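Local atomic coordinates of competence protein PILN (Thermus thermophilus, PDB entry 4BHQ), a protein that probably serves, through this periplasmic domain, as a dimerising part of the inner-membrane platform on which type IV pilus assembly begins. Residues A82-E85 with E86-A89; A112-R115 with E116-V119. All blocks are in the same frame, centred on the assembly; numbering follows the deposited sequence.

Both contacts are serine-capped helix starts that follow directly on a strand of the same four-stranded antiparallel sheet. Contact 1 comes first along the chain, where strand 73-82 gives way to helix 85-93; contact 2 follows, where the neighbouring strand 102-112 passes into helix 115-124. Because those two strands run antiparallel, the helices start on opposite sides of the chain's centre: the contact centres are 31 Å apart, and the nearest atoms about 21 Å. In both, an Ala-Leu-Ser run leads from the last strand residue (Ala) to the N-cap (Ser). All four segments belong to the PilN dimerisation domain, and Ala-82, at the start of contact 1, packs on Trp-53 of the second subunit.

Contact 1 of 2, residues A82-E85 with E86-A89; sequences ALSE and EEAA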
ATOM      1  N   ALA A  82       6.394 -11.308  -9.037  1.00 32.75           N
ATOM      2  CA  ALA A  82       6.061 -11.316 -10.487  1.00 30.98           C
ATOM      3  C   ALA A  82       5.951 -12.729 -10.976  1.00 30.53           C
ATOM      4  O   ALA A  82       6.680 -13.597 -10.558  1.00 34.57           O
ATOM      5  CB  ALA A  82       7.090 -10.484 -11.299  1.00 36.28           C
ATOM      6  N   LEU A  83       4.994 -12.973 -11.849  1.00 33.88           N
ATOM      7  CA  LEU A  83       4.763 -14.348 -12.358  1.00 37.34           C
ATOM      8  C   LEU A  83       5.540 -14.578 -13.665  1.00 41.26           C
ATOM      9  O   LEU A  83       5.475 -13.761 -14.578  1.00 35.14           O
ATOM     10  CB  LEU A  83       3.289 -14.572 -12.615  1.00 37.84           C
ATOM     11  CG  LEU A  83       2.425 -15.128 -11.468  1.00 37.94           C
ATOM     12  CD1 LEU A  83       2.465 -14.282 -10.226  1.00 33.69           C
ATOM     13  CD2 LEU A  83       0.988 -15.314 -11.965  1.00 44.41           C
ATOM     14  N   SER A  84       6.295 -15.691 -13.727  1.00 43.44           N
ATOM     15  CA  SER A  84       6.724 -16.245 -15.030  1.00 42.45           C
ATOM     16  C   SER A  84       5.533 -16.389 -15.970  1.00 44.26           C
ATOM     17  O   SER A  84       4.343 -16.526 -15.555  1.00 42.37           O
ATOM     18  CB  SER A  84       7.358 -17.623 -14.824  1.00 48.98           C
ATOM     19  OG  SER A  84       6.358 -18.571 -14.506  1.00 51.21           O
ATOM     20  N   GLU A  85       5.824 -16.342 -17.253  1.00 53.98           N
ATOM     21  CA  GLU A  85       4.806 -16.458 -18.316  1.00 57.97           C
ATOM     22  C   GLU A  85       4.069 -17.796 -18.192  1.00 48.35           C
ATOM     23  O   GLU A  85       2.846 -17.870 -18.370  1.00 44.16           O
ATOM     24  CB  GLU A  85       5.486 -16.339 -19.685  1.00 60.18           C
ATOM     25  CG  GLU A  85       6.290 -15.041 -19.839  1.00 74.54           C
ATOM     26  CD  GLU A  85       7.586 -14.952 -18.955  1.00 79.83           C
ATOM     27  OE1 GLU A  85       8.091 -16.006 -18.466  1.00 73.15           O
ATOM     28  OE2 GLU A  85       8.117 -13.810 -18.751  1.00 79.49           O
ATOM     29  N   GLU A  86       4.832 -18.828 -17.845  1.00 53.71           N
ATOM     30  CA  GLU A  86       4.319 -20.191 -17.678  1.00 54.52           C
ATOM     31  C   GLU A  86       3.330 -20.238 -16.550  1.00 52.49           C
ATOM     32  O   GLU A  86       2.261 -20.838 -16.679  1.00 54.99           O
ATOM     33  CB  GLU A  86       5.456 -21.164 -17.357  1.00 55.39           C
ATOM     34  CG  GLU A  86       6.331 -21.539 -18.545  1.00 61.17           C
ATOM     35  CD  GLU A  86       7.807 -21.362 -18.256  1.00 65.79           C
ATOM     36  OE1 GLU A  86       8.132 -20.546 -17.380  1.00 66.20           O
ATOM     37  OE2 GLU A  86       8.650 -22.000 -18.926  1.00 73.74           O
ATOM     38  N   GLU A  87       3.681 -19.604 -15.428  1.00 50.61           N
ATOM     39  CA  GLU A  87       2.797 -19.690 -14.274  1.00 52.88           C
ATOM     40  C   GLU A  87       1.508 -18.916 -14.579  1.00 46.70           C
ATOM     41  O   GLU A  87       0.378 -19.403 -14.308  1.00 44.70           O
ATOM     42  CB  GLU A  87       3.480 -19.276 -12.976  1.00 46.43           C
ATOM     43  CG  GLU A  87       2.567 -19.434 -11.763  1.00 49.15           C
ATOM     44  CD  GLU A  87       3.265 -19.072 -10.442  1.00 46.07           C
ATOM     45  OE1 GLU A  87       4.407 -18.595 -10.485  1.00 46.38           O
ATOM     46  OE2 GLU A  87       2.684 -19.278  -9.364  1.00 44.43           O
ATOM     47  N   ALA A  88       1.670 -17.749 -15.197  1.00 39.08           N
ATOM     48  CA  ALA A  88       0.488 -16.954 -15.547  1.00 40.23           C
ATOM     49  C   ALA A  88      -0.410 -17.719 -16.492  1.00 40.88           C
ATOM     50  O   ALA A  88      -1.642 -17.727 -16.337  1.00 41.74           O
ATOM     51  CB  ALA A  88       0.929 -15.641 -16.198  1.00 46.41           C
ATOM     52  N   ALA A  89       0.199 -18.379 -17.492  1.00 49.01           N
ATOM     53  CA  ALA A  89      -0.573 -19.256 -18.402  1.00 50.55           C
ATOM     54  C   ALA A  89      -1.324 -20.416 -17.675  1.00 47.15           C
ATOM     55  O   ALA A  89      -2.519 -20.585 -17.855  1.00 52.46           O
ATOM     56  CB  ALA A  89       0.339 -19.789 -19.488  1.00 50.38           C
TER
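Ser-84 turns its hydroxyl toward the first turn of helix 85-93, where OG accepts a hydrogen bond from Glu-87 N at 3.0 Å. OG lies between the backbone N and the carbonyl carbon of its own residue (chi1 72°), which aims it at an amide that has no earlier helical carbonyl to bind. Serine suits this place because it is short and carries an acceptor next to the main chain. The Ser-84 carbonyl then starts the regular pattern, its O receiving Ala-88 N at 3.0 Å, and Glu-85 O takes Ala-89 N in the next bond.

Leu-83 and Glu-87 cross at about a right angle, with CG of the leucine 4.1 Å from OE1 of the glutamate. In Glu-87, CG is anti to the backbone N (chi1 -177°) and the chain runs on extended to a salt bridge with Arg-81 on the preceding strand, tying the helix start to the sheet. On the apolar side, Leu-83 CD2 approaches Ala-88 CB at 4.2 Å; both residues are buried, and the short alanine lets the branched leucine come close to the helix. Negative charge in this first turn is probably favoured by the helix dipole, although the Glu-85 and Glu-86 carboxylates come near each other without touching; Glu-85 has a long, weak ion pair with Arg-103. The whole is a serine N-cap at a strand-to-helix junction of the PilN dimerisation domain.

Contact 2 of 2, residues A112-R115 with E116-V119; sequences ALSR and EALV
Ala-117 N gives its hydrogen to Ser-114 OG at 3.0 Å, with an N-H...O angle of 158°, and this bond closes the first turn of helix 115-124. The next is between main-chain atoms: Leu-118 N to Ser-114 O, at 3.2 Å. Val-119 N follows with Arg-115 O, so the serine supplies both a side-chain and a main-chain acceptor before the helix bonds run on regularly. A short side chain is needed here, and that of Ser-114, with OG held between its own N and carbonyl carbon (chi1 68°), can reach the amide three residues on. Glu-116 OE1 lies 3.4 Å from Ser-114 OG, a weak bond at most, since the hydroxyl proton has another possible acceptor.

Next to the cap, Ala-112 CB rests 3.9 Å from Leu-118 CB and somewhat farther from Ala-117 CB. All three residues are buried, and the small methyl of Ala-112 lets the end of strand 102-112 pack close against the helix. Farther out, the neighbouring Arg-115 and Glu-116 are modelled as a salt bridge, but NH1 and OE2 are implausibly close, so its geometry is doubtful.

A main-chain bond from Leu-113 to Glu-72 helps position the approach to the cap. Ala-112, the last residue of its strand, is still bonded through the main chain to Tyr-147 on strand 146-156, which anchors this N-capped helix directly to the antiparallel sheet.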
ATOM      1  N   ALA A 112     -10.145  -7.263   9.463  1.00 19.55           N
ATOM      2  CA  ALA A 112     -11.316  -6.520   9.029  1.00 19.50           C
ATOM      3  C   ALA A 112     -12.173  -6.275  10.259  1.00 21.58           C
ATOM      4  O   ALA A 112     -12.383  -7.188  11.114  1.00 21.09           O
ATOM      5  CB  ALA A 112     -12.073  -7.277   7.958  1.00 18.51           C
ATOM      6  N   LEU A 113     -12.643  -5.039  10.412  1.00 20.71           N
ATOM      7  CA  LEU A 113     -13.426  -4.638  11.570  1.00 23.57           C
ATOM      8  C   LEU A 113     -14.771  -5.430  11.664  1.00 22.28           C
ATOM      9  O   LEU A 113     -15.312  -5.619  12.738  1.00 25.85           O
ATOM     10  CB  LEU A 113     -13.724  -3.146  11.486  1.00 23.34           C
ATOM     11  CG  LEU A 113     -14.410  -2.404  12.628  1.00 26.77           C
ATOM     12  CD1 LEU A 113     -13.647  -2.531  13.928  1.00 31.03           C
ATOM     13  CD2 LEU A 113     -14.631  -0.926  12.300  1.00 32.92           C
ATOM     14  N   SER A 114     -15.328  -5.823  10.541  1.00 23.33           N
ATOM     15  CA  SER A 114     -16.632  -6.487  10.531  1.00 25.80           C
ATOM     16  C   SER A 114     -16.628  -7.389   9.328  1.00 24.24           C
ATOM     17  O   SER A 114     -15.775  -7.217   8.414  1.00 23.10           O
ATOM     18  CB  SER A 114     -17.758  -5.438  10.406  1.00 24.75           C
ATOM     19  OG  SER A 114     -17.736  -4.834   9.131  1.00 23.24           O
ATOM     20  N   ARG A 115     -17.601  -8.299   9.270  1.00 23.23           N
ATOM     21  CA  ARG A 115     -17.842  -9.211   8.098  1.00 25.30           C
ATOM     22  C   ARG A 115     -18.103  -8.357   6.848  1.00 23.81           C
ATOM     23  O   ARG A 115     -17.627  -8.643   5.746  1.00 22.60           O
ATOM     24  CB  ARG A 115     -19.030 -10.234   8.345  1.00 27.62           C
ATOM     25  CG  ARG A 115     -20.368  -9.657   8.904  1.00 34.26           C
ATOM     26  CD  ARG A 115     -21.866 -10.381   8.718  1.00 38.74           C
ATOM     27  NE  ARG A 115     -22.449 -10.168   7.291  1.00 38.26           N
ATOM     28  CZ  ARG A 115     -23.270  -9.207   6.805  1.00 37.35           C
ATOM     29  NH1 ARG A 115     -23.913  -8.144   7.419  1.00 24.02           N
ATOM     30  NH2 ARG A 115     -23.399  -9.313   5.538  1.00 38.16           N
ATOM     31  N   GLU A 116     -18.869  -7.284   7.044  1.00 20.77           N
ATOM     32  CA  GLU A 116     -19.281  -6.398   5.923  1.00 24.84           C
ATOM     33  C   GLU A 116     -18.020  -5.643   5.349  1.00 21.40           C
ATOM     34  O   GLU A 116     -17.901  -5.479   4.150  1.00 21.93           O
ATOM     35  CB  GLU A 116     -20.333  -5.377   6.491  1.00 23.75           C
ATOM     36  CG  GLU A 116     -21.696  -6.081   6.888  1.00 27.64           C
ATOM     37  CD  GLU A 116     -21.725  -6.587   8.380  1.00 35.19           C
ATOM     38  OE1 GLU A 116     -20.706  -6.544   9.124  1.00 32.67           O
ATOM     39  OE2 GLU A 116     -22.807  -7.050   8.866  1.00 41.86           O
ATOM     40  N   ALA A 117     -17.092  -5.224   6.206  1.00 22.36           N
ATOM     41  CA  ALA A 117     -15.829  -4.571   5.719  1.00 20.58           C
ATOM     42  C   ALA A 117     -15.009  -5.548   4.883  1.00 20.39           C
ATOM     43  O   ALA A 117     -14.466  -5.212   3.849  1.00 19.33           O
ATOM     44  CB  ALA A 117     -15.032  -4.148   6.927  1.00 21.49           C
ATOM     45  N   LEU A 118     -14.974  -6.814   5.331  1.00 22.19           N
ATOM     46  CA  LEU A 118     -14.239  -7.870   4.585  1.00 22.66           C
ATOM     47  C   LEU A 118     -14.878  -8.099   3.202  1.00 23.86           C
ATOM     48  O   LEU A 118     -14.191  -8.165   2.168  1.00 23.34           O
ATOM     49  CB  LEU A 118     -14.246  -9.182   5.408  1.00 23.44           C
ATOM     50  CG  LEU A 118     -13.604 -10.380   4.692  1.00 28.61           C
ATOM     51  CD1 LEU A 118     -12.175 -10.051   4.245  1.00 28.79           C
ATOM     52  CD2 LEU A 118     -13.646 -11.552   5.668  1.00 35.69           C
ATOM     53  N   VAL A 119     -16.196  -8.204   3.186  1.00 21.25           N
ATOM     54  CA  VAL A 119     -16.900  -8.377   1.899  1.00 24.31           C
ATOM     55  C   VAL A 119     -16.677  -7.194   0.947  1.00 20.43           C
ATOM     56  O   VAL A 119     -16.403  -7.392  -0.236  1.00 20.84           O
ATOM     57  CB  VAL A 119     -18.440  -8.577   2.139  1.00 25.64           C
ATOM     58  CG1 VAL A 119     -19.175  -8.514   0.846  1.00 25.59           C
ATOM     59  CG2 VAL A 119     -18.686  -9.909   2.830  1.00 25.67           C
TER